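Local coordinates for RNA-binding protein RMD9, mitochondrial (PDB 7A9X), which binds a dodecameric motif in the 3'-UTRs of yeast mitochondrial mRNAs and takes part in the processing or stability of these transcripts, at residues S482-A487 against E542-I547; D459-L464 against K549-Y554; G567-E570 against L575-Y578; K132-S137 against S438-L443. All coordinates share one frame; numbering follows the deposited sequence.

Contact 1 (S482-A487 against E542-I547); sequences SALRDA and ELYLKI. With nucleotides of chain B.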
# COMPACT_ATOMS: atom_id res chain seq x y z
N SER A 482 3.47 -5.96 20.95
CA SER A 482 4.76 -5.92 20.28
C SER A 482 5.57 -4.71 20.69
O SER A 482 6.80 -4.78 20.77
CB SER A 482 4.55 -5.94 18.76
OG SER A 482 3.99 -7.16 18.32
N ALA A 483 4.90 -3.58 20.96
CA ALA A 483 5.61 -2.39 21.41
C ALA A 483 6.18 -2.59 22.81
O ALA A 483 7.30 -2.15 23.10
CB ALA A 483 4.68 -1.18 21.38
N LEU A 484 5.43 -3.24 23.70
CA LEU A 484 5.95 -3.52 25.03
C LEU A 484 7.08 -4.54 24.97
O LEU A 484 8.07 -4.43 25.71
CB LEU A 484 4.83 -4.02 25.94
CG LEU A 484 5.12 -4.18 27.43
CD1 LEU A 484 5.36 -2.83 28.10
CD2 LEU A 484 3.98 -4.92 28.12
N ARG A 485 6.96 -5.53 24.09
CA ARG A 485 8.04 -6.50 23.91
C ARG A 485 9.30 -5.84 23.37
O ARG A 485 10.41 -6.12 23.85
CB ARG A 485 7.58 -7.62 22.98
CG ARG A 485 8.69 -8.52 22.47
CD ARG A 485 8.87 -8.33 20.98
NE ARG A 485 7.69 -8.76 20.24
CZ ARG A 485 7.44 -8.43 18.97
NH1 ARG A 485 6.34 -8.87 18.38
NH2 ARG A 485 8.29 -7.67 18.30
N ASP A 486 9.16 -4.94 22.39
CA ASP A 486 10.32 -4.26 21.83
C ASP A 486 11.01 -3.36 22.84
O ASP A 486 12.21 -3.11 22.71
CB ASP A 486 9.91 -3.46 20.59
CG ASP A 486 9.71 -4.33 19.37
OD1 ASP A 486 10.02 -5.54 19.45
OD2 ASP A 486 9.24 -3.81 18.34
N ALA A 487 10.28 -2.87 23.84
CA ALA A 487 10.85 -2.00 24.86
C ALA A 487 11.46 -2.76 26.02
O ALA A 487 12.05 -2.14 26.91
CB ALA A 487 9.79 -1.02 25.38
N GLU A 542 11.21 -8.87 33.60
CA GLU A 542 10.26 -9.15 34.68
C GLU A 542 9.05 -8.23 34.61
O GLU A 542 7.91 -8.68 34.81
CB GLU A 542 10.96 -9.02 36.03
CG GLU A 542 12.13 -9.98 36.19
CD GLU A 542 12.65 -10.02 37.61
OE1 GLU A 542 12.97 -11.12 38.11
OE2 GLU A 542 12.74 -8.94 38.24
N LEU A 543 9.27 -6.94 34.33
CA LEU A 543 8.15 -6.03 34.14
C LEU A 543 7.30 -6.44 32.94
O LEU A 543 6.07 -6.33 32.98
CB LEU A 543 8.66 -4.60 33.97
CG LEU A 543 7.58 -3.53 33.76
CD1 LEU A 543 6.71 -3.40 35.00
CD2 LEU A 543 8.21 -2.20 33.40
N TYR A 544 7.95 -6.91 31.88
CA TYR A 544 7.23 -7.34 30.68
C TYR A 544 6.31 -8.52 30.98
O TYR A 544 5.15 -8.53 30.57
CB TYR A 544 8.24 -7.70 29.59
CG TYR A 544 7.68 -8.45 28.41
CD1 TYR A 544 6.98 -7.79 27.41
CD2 TYR A 544 7.88 -9.82 28.28
CE1 TYR A 544 6.47 -8.47 26.33
CE2 TYR A 544 7.38 -10.51 27.20
CZ TYR A 544 6.68 -9.83 26.22
OH TYR A 544 6.17 -10.51 25.14
N LEU A 545 6.82 -9.52 31.71
CA LEU A 545 6.00 -10.68 32.05
C LEU A 545 4.93 -10.33 33.07
O LEU A 545 3.89 -10.99 33.12
CB LEU A 545 6.88 -11.81 32.56
CG LEU A 545 7.81 -12.45 31.53
CD1 LEU A 545 8.76 -13.42 32.21
CD2 LEU A 545 7.00 -13.16 30.46
N LYS A 546 5.17 -9.31 33.89
CA LYS A 546 4.16 -8.89 34.87
C LYS A 546 2.98 -8.22 34.18
O LYS A 546 1.82 -8.48 34.54
CB LYS A 546 4.79 -7.96 35.90
CG LYS A 546 3.80 -7.35 36.87
CD LYS A 546 4.48 -6.37 37.80
CE LYS A 546 5.54 -7.06 38.63
NZ LYS A 546 6.17 -6.11 39.59
N ILE A 547 3.25 -7.38 33.19
CA ILE A 547 2.17 -6.69 32.49
C ILE A 547 1.38 -7.67 31.62
O ILE A 547 0.15 -7.56 31.51
CB ILE A 547 2.73 -5.53 31.65
CG1 ILE A 547 3.50 -4.55 32.55
CG2 ILE A 547 1.62 -4.80 30.93
CD1 ILE A 547 4.19 -3.44 31.80
P U B 13 5.47 -8.28 15.21
OP1 U B 13 4.94 -8.76 16.51
OP2 U B 13 6.66 -7.39 15.18
O5' U B 13 5.79 -9.54 14.30
C5' U B 13 6.08 -9.40 12.91
C4' U B 13 6.77 -10.63 12.38
O4' U B 13 8.10 -10.73 12.95
C3' U B 13 6.10 -11.96 12.73
O3' U B 13 5.07 -12.30 11.82
C2' U B 13 7.27 -12.94 12.71
O2' U B 13 7.56 -13.34 11.38
C1' U B 13 8.42 -12.07 13.22
N1 U B 13 8.64 -12.21 14.68
C2 U B 13 9.14 -13.41 15.17
O2 U B 13 9.40 -14.38 14.48
N3 U B 13 9.33 -13.43 16.54
C4 U B 13 9.08 -12.41 17.43
O4 U B 13 9.30 -12.59 18.63
C5 U B 13 8.58 -11.21 16.84
C6 U B 13 8.39 -11.16 15.52
P C B 12 6.24 -2.32 14.47
OP1 C B 12 7.30 -2.94 15.29
OP2 C B 12 6.54 -1.89 13.08
O5' C B 12 5.01 -3.33 14.43
C5' C B 12 4.63 -4.05 15.59
C4' C B 12 3.86 -5.31 15.27
O4' C B 12 2.49 -4.96 14.94
C3' C B 12 4.40 -6.14 14.11
O3' C B 12 4.28 -7.53 14.43
C2' C B 12 3.45 -5.80 12.96
O2' C B 12 3.32 -6.81 11.99
C1' C B 12 2.13 -5.55 13.70
N1 C B 12 1.22 -4.64 13.00
C2 C B 12 -0.13 -4.99 12.89
O2 C B 12 -0.51 -6.07 13.38
N3 C B 12 -0.99 -4.16 12.25
C4 C B 12 -0.54 -3.02 11.73
N4 C B 12 -1.43 -2.24 11.11
C5 C B 12 0.82 -2.63 11.83
C6 C B 12 1.66 -3.46 12.47
P U B 14 3.58 -12.61 12.35
OP1 U B 14 2.73 -12.86 11.16
OP2 U B 14 3.19 -11.56 13.32
O5' U B 14 3.74 -13.99 13.15
C5' U B 14 4.21 -15.16 12.49
C4' U B 14 4.42 -16.31 13.46
O4' U B 14 5.33 -15.89 14.51
C3' U B 14 3.16 -16.82 14.16
O3' U B 14 3.25 -18.23 14.35
C2' U B 14 3.23 -16.11 15.52
O2' U B 14 2.53 -16.77 16.56
C1' U B 14 4.73 -16.07 15.77
N1 U B 14 5.15 -14.97 16.65
C2 U B 14 5.58 -15.28 17.92
O2 U B 14 5.64 -16.42 18.34
N3 U B 14 5.95 -14.20 18.68
C4 U B 14 5.93 -12.87 18.31
O4 U B 14 6.29 -12.01 19.11
C5 U B 14 5.46 -12.64 16.98
C6 U B 14 5.10 -13.67 16.21
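Leu484 and Arg485 pack against Tyr544 and Ile547 in a buried helix-helix contact near the C-terminal end of the superhelix, where helix 478-486 runs nearly antiparallel to helix 540-551. The short segment axes approach to 10.3 Å, at 160° between their directions. Leu484 reaches across with its branched end: CD2 lies 3.7 Å from Ile547 CG2, while CG sits beside the Tyr544 ring, 4.1 Å from CD1. Tyr544 holds CG anti to its backbone N (chi1 167°), which sends the ring alongside Arg485, CE1 coming within 3.5 Å of Arg485 CA. Its hydroxyl passes beyond the arginine CB and is hydrogen-bonded to the backbone O of Tyr564. The Arg485 chain, bent at chi2 and chi3, turns away from Tyr544 toward the RNA. Its guanidinium lies between Ser482 CB over one face and U13 C5 of chain B over the other, and NH1 points to the phosphate oxygen OP1 of U13, although the modelled separation is too short to be taken literally. NH2 bonds Asp486 OD1 at 3.0 Å, 25° out of the guanidinium plane, a salt bridge that probably steadies the bent arginine. One helix thus shows an apolar side to its neighbour and a polar side to the RNA backbone, as in the stacked helices of pentatricopeptide repeat proteins.

Contact 2 (D459-L464 against K549-Y554); sequences DRWLEL and KRYTPY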
# COMPACT_ATOMS: atom_id res chain seq x y z
N ASP A 459 4.66 4.02 32.42
CA ASP A 459 3.89 5.22 32.13
C ASP A 459 3.46 5.26 30.67
O ASP A 459 2.29 5.55 30.36
CB ASP A 459 4.71 6.47 32.47
CG ASP A 459 5.00 6.58 33.96
OD1 ASP A 459 4.13 6.17 34.77
OD2 ASP A 459 6.08 7.08 34.32
N ARG A 460 4.38 4.97 29.75
CA ARG A 460 4.02 4.98 28.34
C ARG A 460 3.13 3.79 27.97
O ARG A 460 2.39 3.87 26.98
CB ARG A 460 5.29 4.99 27.48
CG ARG A 460 6.13 6.25 27.67
CD ARG A 460 7.17 6.41 26.57
NE ARG A 460 8.03 7.56 26.82
CZ ARG A 460 7.76 8.81 26.45
NH1 ARG A 460 6.63 9.08 25.81
NH2 ARG A 460 8.61 9.79 26.73
N TRP A 461 3.18 2.70 28.74
CA TRP A 461 2.24 1.61 28.52
C TRP A 461 0.86 1.95 29.06
O TRP A 461 -0.15 1.68 28.40
CB TRP A 461 2.75 0.33 29.18
CG TRP A 461 1.69 -0.73 29.30
CD1 TRP A 461 0.89 -0.97 30.39
CD2 TRP A 461 1.29 -1.67 28.30
NE1 TRP A 461 0.03 -2.01 30.12
CE2 TRP A 461 0.26 -2.46 28.85
CE3 TRP A 461 1.72 -1.93 26.99
CZ2 TRP A 461 -0.36 -3.48 28.13
CZ3 TRP A 461 1.10 -2.95 26.28
CH2 TRP A 461 0.08 -3.71 26.86
N LEU A 462 0.79 2.55 30.25
CA LEU A 462 -0.49 2.93 30.82
C LEU A 462 -1.20 3.95 29.93
O LEU A 462 -2.39 3.83 29.65
CB LEU A 462 -0.30 3.49 32.23
CG LEU A 462 0.14 2.49 33.31
CD1 LEU A 462 0.49 3.22 34.60
CD2 LEU A 462 -0.93 1.44 33.55
N GLU A 463 -0.46 4.97 29.47
CA GLU A 463 -1.07 5.99 28.62
C GLU A 463 -1.53 5.40 27.29
O GLU A 463 -2.47 5.92 26.68
CB GLU A 463 -0.09 7.14 28.40
CG GLU A 463 -0.73 8.39 27.82
CD GLU A 463 0.21 9.58 27.80
OE1 GLU A 463 1.35 9.45 28.28
OE2 GLU A 463 -0.19 10.65 27.29
N LEU A 464 -0.88 4.33 26.83
CA LEU A 464 -1.35 3.64 25.63
C LEU A 464 -2.67 2.92 25.89
O LEU A 464 -3.61 3.03 25.09
CB LEU A 464 -0.28 2.66 25.13
CG LEU A 464 -0.70 1.70 24.02
CD1 LEU A 464 -1.15 2.45 22.77
CD2 LEU A 464 0.42 0.72 23.70
N LYS A 549 0.79 -10.90 32.22
CA LYS A 549 -0.12 -11.64 33.08
C LYS A 549 -1.19 -10.74 33.69
O LYS A 549 -2.32 -11.18 33.91
CB LYS A 549 0.67 -12.36 34.18
CG LYS A 549 -0.04 -13.55 34.79
CD LYS A 549 0.91 -14.37 35.63
CE LYS A 549 0.24 -15.62 36.17
NZ LYS A 549 -0.89 -15.30 37.08
N ARG A 550 -0.85 -9.47 33.95
CA ARG A 550 -1.83 -8.56 34.55
C ARG A 550 -2.90 -8.16 33.54
O ARG A 550 -4.07 -8.01 33.91
CB ARG A 550 -1.12 -7.33 35.10
CG ARG A 550 -2.05 -6.29 35.71
CD ARG A 550 -2.87 -6.88 36.85
NE ARG A 550 -3.69 -5.87 37.52
CZ ARG A 550 -3.33 -5.21 38.62
NH1 ARG A 550 -4.14 -4.31 39.15
NH2 ARG A 550 -2.16 -5.46 39.18
N TYR A 551 -2.53 -7.97 32.28
CA TYR A 551 -3.44 -7.48 31.26
C TYR A 551 -3.93 -8.57 30.31
O TYR A 551 -4.55 -8.26 29.29
CB TYR A 551 -2.79 -6.35 30.46
CG TYR A 551 -2.74 -5.03 31.21
CD1 TYR A 551 -1.77 -4.79 32.17
CD2 TYR A 551 -3.66 -4.03 30.94
CE1 TYR A 551 -1.72 -3.59 32.85
CE2 TYR A 551 -3.63 -2.83 31.62
CZ TYR A 551 -2.65 -2.61 32.57
OH TYR A 551 -2.62 -1.41 33.25
N THR A 552 -3.68 -9.84 30.63
CA THR A 552 -4.17 -10.94 29.81
C THR A 552 -5.69 -10.93 29.60
O THR A 552 -6.12 -11.15 28.46
CB THR A 552 -3.72 -12.28 30.41
OG1 THR A 552 -2.30 -12.40 30.27
CG2 THR A 552 -4.40 -13.45 29.71
N PRO A 553 -6.53 -10.68 30.61
CA PRO A 553 -7.99 -10.68 30.35
C PRO A 553 -8.44 -9.64 29.34
O PRO A 553 -9.54 -9.78 28.79
CB PRO A 553 -8.59 -10.41 31.74
CG PRO A 553 -7.49 -9.79 32.53
CD PRO A 553 -6.25 -10.47 32.04
N TYR A 554 -7.64 -8.62 29.08
CA TYR A 554 -7.98 -7.60 28.10
C TYR A 554 -7.42 -7.90 26.71
O TYR A 554 -7.51 -7.05 25.82
CB TYR A 554 -7.48 -6.23 28.57
CG TYR A 554 -8.05 -5.80 29.90
CD1 TYR A 554 -9.30 -5.19 29.98
CD2 TYR A 554 -7.35 -6.01 31.08
CE1 TYR A 554 -9.83 -4.81 31.20
CE2 TYR A 554 -7.87 -5.62 32.30
CZ TYR A 554 -9.11 -5.02 32.35
OH TYR A 554 -9.64 -4.63 33.56
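Trp461 and Tyr551 meet as a T-shaped aromatic pair that joins helix 454-470, in the PPR8 repeat, to the last part of helix 540-551 in the alpha-helical superhelix of this pentatricopeptide repeat protein. In the aromatic contact the indole presents its edge to the phenol face: the five-membered ring and the Tyr551 ring have centroids 4.9 Å apart and planes at 85°. Trp461 NE1 stands over that face, displaced toward the rim, 3.6 Å from Tyr551 CE1. With chi1 at 165°, its CG opposite the backbone N, the tryptophan extends the indole across the gap between the two backbones, whose closest CA atoms, those of Leu462 and Tyr551, are 10.8 Å apart. Apolar packing extends the contact along the benzo side, where Trp461 CZ2 lies 4.2 Å from Tyr551 CG. The indole also touches Leu443 of helix 436-445 and Leu481 and Leu484 of helix 478-486, while Pro591 touches Tyr551. A leucine in place of Tyr551 would probably leave the indole edge without its aromatic face and open a gap beside Leu462. Leu462, next after Trp461 in its helix, crosses the far end of the tyrosine at about a right angle, its CD2 methyl 3.3 Å from Tyr551 OH.

Contact 3 (G567-E570 against L575-Y578); sequences GCAE and LNEY. With nucleotides of chain B.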
# COMPACT_ATOMS: atom_id res chain seq x y z
N GLY A 567 6.40 -18.37 22.13
CA GLY A 567 6.76 -18.07 20.76
C GLY A 567 7.78 -16.96 20.63
O GLY A 567 8.64 -17.01 19.74
N CYS A 568 7.71 -15.95 21.50
CA CYS A 568 8.70 -14.88 21.46
C CYS A 568 10.07 -15.38 21.90
O CYS A 568 11.09 -14.85 21.45
CB CYS A 568 8.24 -13.72 22.35
SG CYS A 568 9.34 -12.28 22.36
N ALA A 569 10.11 -16.40 22.77
CA ALA A 569 11.38 -16.95 23.21
C ALA A 569 12.11 -17.70 22.10
O ALA A 569 13.34 -17.85 22.17
CB ALA A 569 11.17 -17.89 24.40
N GLU A 570 11.39 -18.17 21.08
CA GLU A 570 12.04 -18.83 19.96
C GLU A 570 12.89 -17.85 19.14
O GLU A 570 13.87 -18.26 18.52
CB GLU A 570 11.01 -19.50 19.06
CG GLU A 570 10.31 -20.69 19.71
CD GLU A 570 9.25 -21.30 18.81
OE1 GLU A 570 8.18 -21.68 19.33
OE2 GLU A 570 9.48 -21.38 17.59
N LEU A 575 14.29 -14.91 26.88
CA LEU A 575 13.01 -15.12 27.55
C LEU A 575 12.89 -16.51 28.15
O LEU A 575 12.10 -16.71 29.08
CB LEU A 575 11.87 -14.86 26.56
CG LEU A 575 10.55 -14.34 27.12
CD1 LEU A 575 10.78 -13.08 27.93
CD2 LEU A 575 9.57 -14.07 26.00
N ASN A 576 13.67 -17.48 27.65
CA ASN A 576 13.57 -18.85 28.15
C ASN A 576 14.03 -18.96 29.60
O ASN A 576 13.53 -19.82 30.34
CB ASN A 576 14.40 -19.79 27.27
CG ASN A 576 13.68 -20.18 25.99
OD1 ASN A 576 12.48 -20.44 25.99
ND2 ASN A 576 14.42 -20.21 24.89
N GLU A 577 14.97 -18.11 30.03
CA GLU A 577 15.46 -18.20 31.40
C GLU A 577 14.54 -17.51 32.40
O GLU A 577 14.79 -17.60 33.61
CB GLU A 577 16.87 -17.61 31.50
CG GLU A 577 17.00 -16.19 30.98
CD GLU A 577 18.45 -15.76 30.84
OE1 GLU A 577 19.01 -15.21 31.81
OE2 GLU A 577 19.02 -15.97 29.75
N TYR A 578 13.49 -16.83 31.94
CA TYR A 578 12.52 -16.19 32.81
C TYR A 578 11.18 -16.91 32.83
O TYR A 578 10.27 -16.50 33.57
CB TYR A 578 12.29 -14.74 32.38
CG TYR A 578 13.44 -13.79 32.68
CD1 TYR A 578 14.54 -13.71 31.83
CD2 TYR A 578 13.40 -12.97 33.79
CE1 TYR A 578 15.58 -12.85 32.10
CE2 TYR A 578 14.44 -12.09 34.06
CZ TYR A 578 15.53 -12.04 33.21
OH TYR A 578 16.56 -11.17 33.49
P U B 14 3.58 -12.61 12.35
OP1 U B 14 2.73 -12.86 11.16
OP2 U B 14 3.19 -11.56 13.32
O5' U B 14 3.74 -13.99 13.15
C5' U B 14 4.21 -15.16 12.49
C4' U B 14 4.42 -16.31 13.46
O4' U B 14 5.33 -15.89 14.51
C3' U B 14 3.16 -16.82 14.16
O3' U B 14 3.25 -18.23 14.35
C2' U B 14 3.23 -16.11 15.52
O2' U B 14 2.53 -16.77 16.56
C1' U B 14 4.73 -16.07 15.77
N1 U B 14 5.15 -14.97 16.65
C2 U B 14 5.58 -15.28 17.92
O2 U B 14 5.64 -16.42 18.34
N3 U B 14 5.95 -14.20 18.68
C4 U B 14 5.93 -12.87 18.31
O4 U B 14 6.29 -12.01 19.11
C5 U B 14 5.46 -12.64 16.98
C6 U B 14 5.10 -13.67 16.21
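Leu575 turns its side chain back onto the short helix 566-571, meeting Ala569 and Cys568 with different parts. Its CB packs on Ala569 CB at 3.8 Å, and the CA atoms of these two residues are 5.0 Å apart. With CG roughly anti to the backbone N (chi1 -150°), the branch reaches back past Ala569 to Cys568, where CD2 lies 3.9 Å from Cys568 CB. The leucine also touches Ile541 of helix 540-551. This is a short helix with the following loop folded back on it, at the C-terminal end of the pentatricopeptide repeat superhelix and close to the RNA: Gly567 CA comes to 3.1 Å from O2 of U14 of chain B, at a position where a side chain would run into the base. Next along the chain, Asn576, solvent-exposed, brings its amide oxygen OD1 to 3.3 Å from the Ala569 methyl CB. Further on, Tyr578 leaves Ala569 behind and packs on helix 540-551, its hydroxyl hydrogen-bonded to Asp539.

Contact 4 (K132-S137 against S438-L443); sequences KPDYDS and SYRILL. With nucleotides of chain B.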
# COMPACT_ATOMS: atom_id res chain seq x y z
N LYS A 132 -4.16 2.72 9.47
CA LYS A 132 -4.34 1.37 8.95
C LYS A 132 -4.89 0.47 10.04
O LYS A 132 -4.50 0.58 11.20
CB LYS A 132 -3.01 0.82 8.43
CG LYS A 132 -2.56 1.42 7.11
CD LYS A 132 -1.15 0.99 6.76
CE LYS A 132 -0.99 -0.52 6.79
NZ LYS A 132 0.37 -0.93 6.36
N PRO A 133 -5.82 -0.42 9.71
CA PRO A 133 -6.32 -1.37 10.71
C PRO A 133 -5.25 -2.38 11.09
O PRO A 133 -4.35 -2.70 10.30
CB PRO A 133 -7.50 -2.05 10.01
CG PRO A 133 -7.22 -1.88 8.55
CD PRO A 133 -6.53 -0.55 8.42
N ASP A 134 -5.34 -2.86 12.32
CA ASP A 134 -4.43 -3.88 12.81
C ASP A 134 -4.57 -5.16 11.99
O ASP A 134 -5.66 -5.54 11.57
CB ASP A 134 -4.68 -4.17 14.28
CG ASP A 134 -4.54 -2.94 15.15
OD1 ASP A 134 -3.82 -2.01 14.75
OD2 ASP A 134 -5.15 -2.91 16.24
N TYR A 135 -3.43 -5.83 11.77
CA TYR A 135 -3.43 -7.03 10.94
C TYR A 135 -4.19 -8.18 11.58
O TYR A 135 -4.72 -9.04 10.87
CB TYR A 135 -1.99 -7.47 10.66
CG TYR A 135 -1.15 -6.46 9.91
CD1 TYR A 135 -1.73 -5.46 9.14
CD2 TYR A 135 0.24 -6.51 9.98
CE1 TYR A 135 -0.96 -4.54 8.46
CE2 TYR A 135 1.02 -5.59 9.30
CZ TYR A 135 0.41 -4.61 8.55
OH TYR A 135 1.19 -3.70 7.87
N ASP A 136 -4.24 -8.22 12.91
CA ASP A 136 -4.84 -9.34 13.62
C ASP A 136 -6.33 -9.14 13.91
O ASP A 136 -6.95 -10.06 14.46
CB ASP A 136 -4.09 -9.59 14.94
CG ASP A 136 -4.15 -8.40 15.88
OD1 ASP A 136 -4.24 -7.26 15.39
OD2 ASP A 136 -4.10 -8.61 17.11
N SER A 137 -6.89 -7.99 13.57
CA SER A 137 -8.30 -7.70 13.83
C SER A 137 -9.09 -7.72 12.53
O SER A 137 -8.52 -7.67 11.44
CB SER A 137 -8.46 -6.34 14.53
OG SER A 137 -8.16 -5.28 13.64
N SER A 438 0.95 6.83 17.64
CA SER A 438 2.00 7.56 18.34
C SER A 438 2.31 6.93 19.69
O SER A 438 3.47 6.71 20.04
CB SER A 438 1.58 9.02 18.52
OG SER A 438 0.35 9.11 19.23
N TYR A 439 1.27 6.63 20.47
CA TYR A 439 1.48 6.03 21.79
C TYR A 439 2.14 4.66 21.68
O TYR A 439 2.93 4.28 22.55
CB TYR A 439 0.16 5.94 22.54
CG TYR A 439 -0.51 7.29 22.75
CD1 TYR A 439 -1.35 7.83 21.78
CD2 TYR A 439 -0.30 8.02 23.91
CE1 TYR A 439 -1.96 9.06 21.97
CE2 TYR A 439 -0.91 9.25 24.11
CZ TYR A 439 -1.74 9.77 23.13
OH TYR A 439 -2.35 10.99 23.31
N ARG A 440 1.85 3.92 20.61
CA ARG A 440 2.55 2.66 20.38
C ARG A 440 4.03 2.91 20.10
O ARG A 440 4.90 2.22 20.65
CB ARG A 440 1.91 1.90 19.22
CG ARG A 440 0.62 1.20 19.57
CD ARG A 440 -0.05 0.60 18.35
NE ARG A 440 -1.26 -0.14 18.69
CZ ARG A 440 -2.12 -0.63 17.81
NH1 ARG A 440 -1.90 -0.46 16.51
NH2 ARG A 440 -3.19 -1.29 18.22
N ILE A 441 4.34 3.89 19.25
CA ILE A 441 5.72 4.16 18.88
C ILE A 441 6.49 4.74 20.06
O ILE A 441 7.66 4.41 20.28
CB ILE A 441 5.78 5.09 17.66
CG1 ILE A 441 5.08 4.44 16.47
CG2 ILE A 441 7.23 5.41 17.30
CD1 ILE A 441 4.80 5.39 15.33
N LEU A 442 5.84 5.61 20.84
CA LEU A 442 6.50 6.18 22.01
C LEU A 442 6.91 5.10 23.00
O LEU A 442 7.98 5.18 23.62
CB LEU A 442 5.58 7.21 22.68
CG LEU A 442 5.47 8.57 21.98
CD1 LEU A 442 4.29 9.36 22.52
CD2 LEU A 442 6.76 9.36 22.16
N LEU A 443 6.08 4.07 23.17
CA LEU A 443 6.48 2.93 23.99
C LEU A 443 7.60 2.14 23.32
O LEU A 443 8.58 1.78 23.98
CB LEU A 443 5.28 2.03 24.26
CG LEU A 443 5.57 0.74 25.04
CD1 LEU A 443 6.16 1.05 26.41
CD2 LEU A 443 4.31 -0.11 25.17
P C B 12 6.24 -2.32 14.47
OP1 C B 12 7.30 -2.94 15.29
OP2 C B 12 6.54 -1.89 13.08
O5' C B 12 5.01 -3.33 14.43
C5' C B 12 4.63 -4.05 15.59
C4' C B 12 3.86 -5.31 15.27
O4' C B 12 2.49 -4.96 14.94
C3' C B 12 4.40 -6.14 14.11
O3' C B 12 4.28 -7.53 14.43
C2' C B 12 3.45 -5.80 12.96
O2' C B 12 3.32 -6.81 11.99
C1' C B 12 2.13 -5.55 13.70
N1 C B 12 1.22 -4.64 13.00
C2 C B 12 -0.13 -4.99 12.89
O2 C B 12 -0.51 -6.07 13.38
N3 C B 12 -0.99 -4.16 12.25
C4 C B 12 -0.54 -3.02 11.73
N4 C B 12 -1.43 -2.24 11.11
C5 C B 12 0.82 -2.63 11.83
C6 C B 12 1.66 -3.46 12.47
P A B 9 0.44 0.23 2.78
OP1 A B 9 0.65 -0.90 3.72
OP2 A B 9 -0.67 1.17 3.04
O5' A B 9 1.79 1.08 2.68
C5' A B 9 1.79 2.42 2.22
C4' A B 9 2.16 3.42 3.28
O4' A B 9 1.18 4.49 3.29
C3' A B 9 2.18 2.91 4.72
O3' A B 9 3.43 2.31 5.05
C2' A B 9 1.89 4.17 5.54
O2' A B 9 3.06 4.94 5.71
C1' A B 9 0.94 4.93 4.61
N9 A B 9 -0.49 4.70 4.92
C8 A B 9 -1.34 3.86 4.25
N7 A B 9 -2.57 3.86 4.72
C5 A B 9 -2.52 4.77 5.77
C6 A B 9 -3.50 5.22 6.67
N6 A B 9 -4.76 4.80 6.66
N1 A B 9 -3.13 6.13 7.60
C2 A B 9 -1.86 6.55 7.61
N3 A B 9 -0.85 6.20 6.81
C4 A B 9 -1.24 5.30 5.90
P U B 11 6.51 1.40 10.83
OP1 U B 11 7.97 1.14 11.03
OP2 U B 11 5.81 0.70 9.72
O5' U B 11 5.75 1.07 12.19
C5' U B 11 6.22 1.56 13.43
C4' U B 11 5.25 1.26 14.54
O4' U B 11 4.04 2.04 14.36
C3' U B 11 4.75 -0.17 14.63
O3' U B 11 5.68 -1.04 15.26
C2' U B 11 3.44 -0.02 15.39
O2' U B 11 3.67 0.17 16.77
C1' U B 11 2.92 1.30 14.81
N1 U B 11 2.02 1.08 13.66
C2 U B 11 0.73 0.65 13.92
O2 U B 11 0.30 0.44 15.04
N3 U B 11 -0.05 0.47 12.80
C4 U B 11 0.32 0.68 11.49
O4 U B 11 -0.49 0.47 10.58
C5 U B 11 1.67 1.12 11.31
C6 U B 11 2.45 1.30 12.37
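Arg440 sets CG anti to its carbonyl carbon (chi1 -77°) and then runs extended from CG to NE, while Asp134 takes the matching rotamer from the other side, so that guanidinium and carboxylate come together end-on. NH1 bonds OD1 of Asp134 at 3.0 Å, and NH2 bonds OD2 at 3.2 Å with an N-H...O angle of 168°. Both oxygens lie close to the guanidinium plane and are met on their syn sides, but the carboxylate is turned, the two planes 41° apart. Each charge has a second mate: Arg440 NE pairs with Asp480, and Asp134 OD1 with Arg131. The bridge joins helix 436-445, in the PPR8 repeat, to a loop ahead of the annotated pentatricopeptide repeats, and both line the RNA-binding groove of the superhelix. Arg440 NH1 also donates to O2 of U11 of chain B at 2.8 Å. Replacing Arg440 with an alanine is likely to cost Asp134 and Asp480 a shared partner and to leave O2 of U11 without this donor. On the loop, the base of C12 of chain B is read by the backbone: its N4 donates to Pro133 O at 3.1 Å, and its N3 accepts from Tyr135 N at 3.0 Å. The same base lies over one face of the Tyr135 ring, and Lys132 NZ bonds OP1 of A9 of chain B at 2.7 Å.

In the fold
From the N terminus, the chain first leaves the loop 132-137, and contact 4 closes the longest span by returning to it from helix 436-445, about 300 residues later. The next helix, 454-470, opens contact 2, which closes only in the last part of helix 540-551; within that span, contact 1 joins helix 478-486 to the same helix 540-551. Contact 3 follows in series as a short local closure near the C terminus. No pair crosses. Contacts 1 and 2 touch where Ile547 CG2 meets the Trp461 indole, and Leu443 of contact 4 packs against both. Contact 3 reaches this cluster through contact 1, where Cys568 SG packs on Arg485 CG.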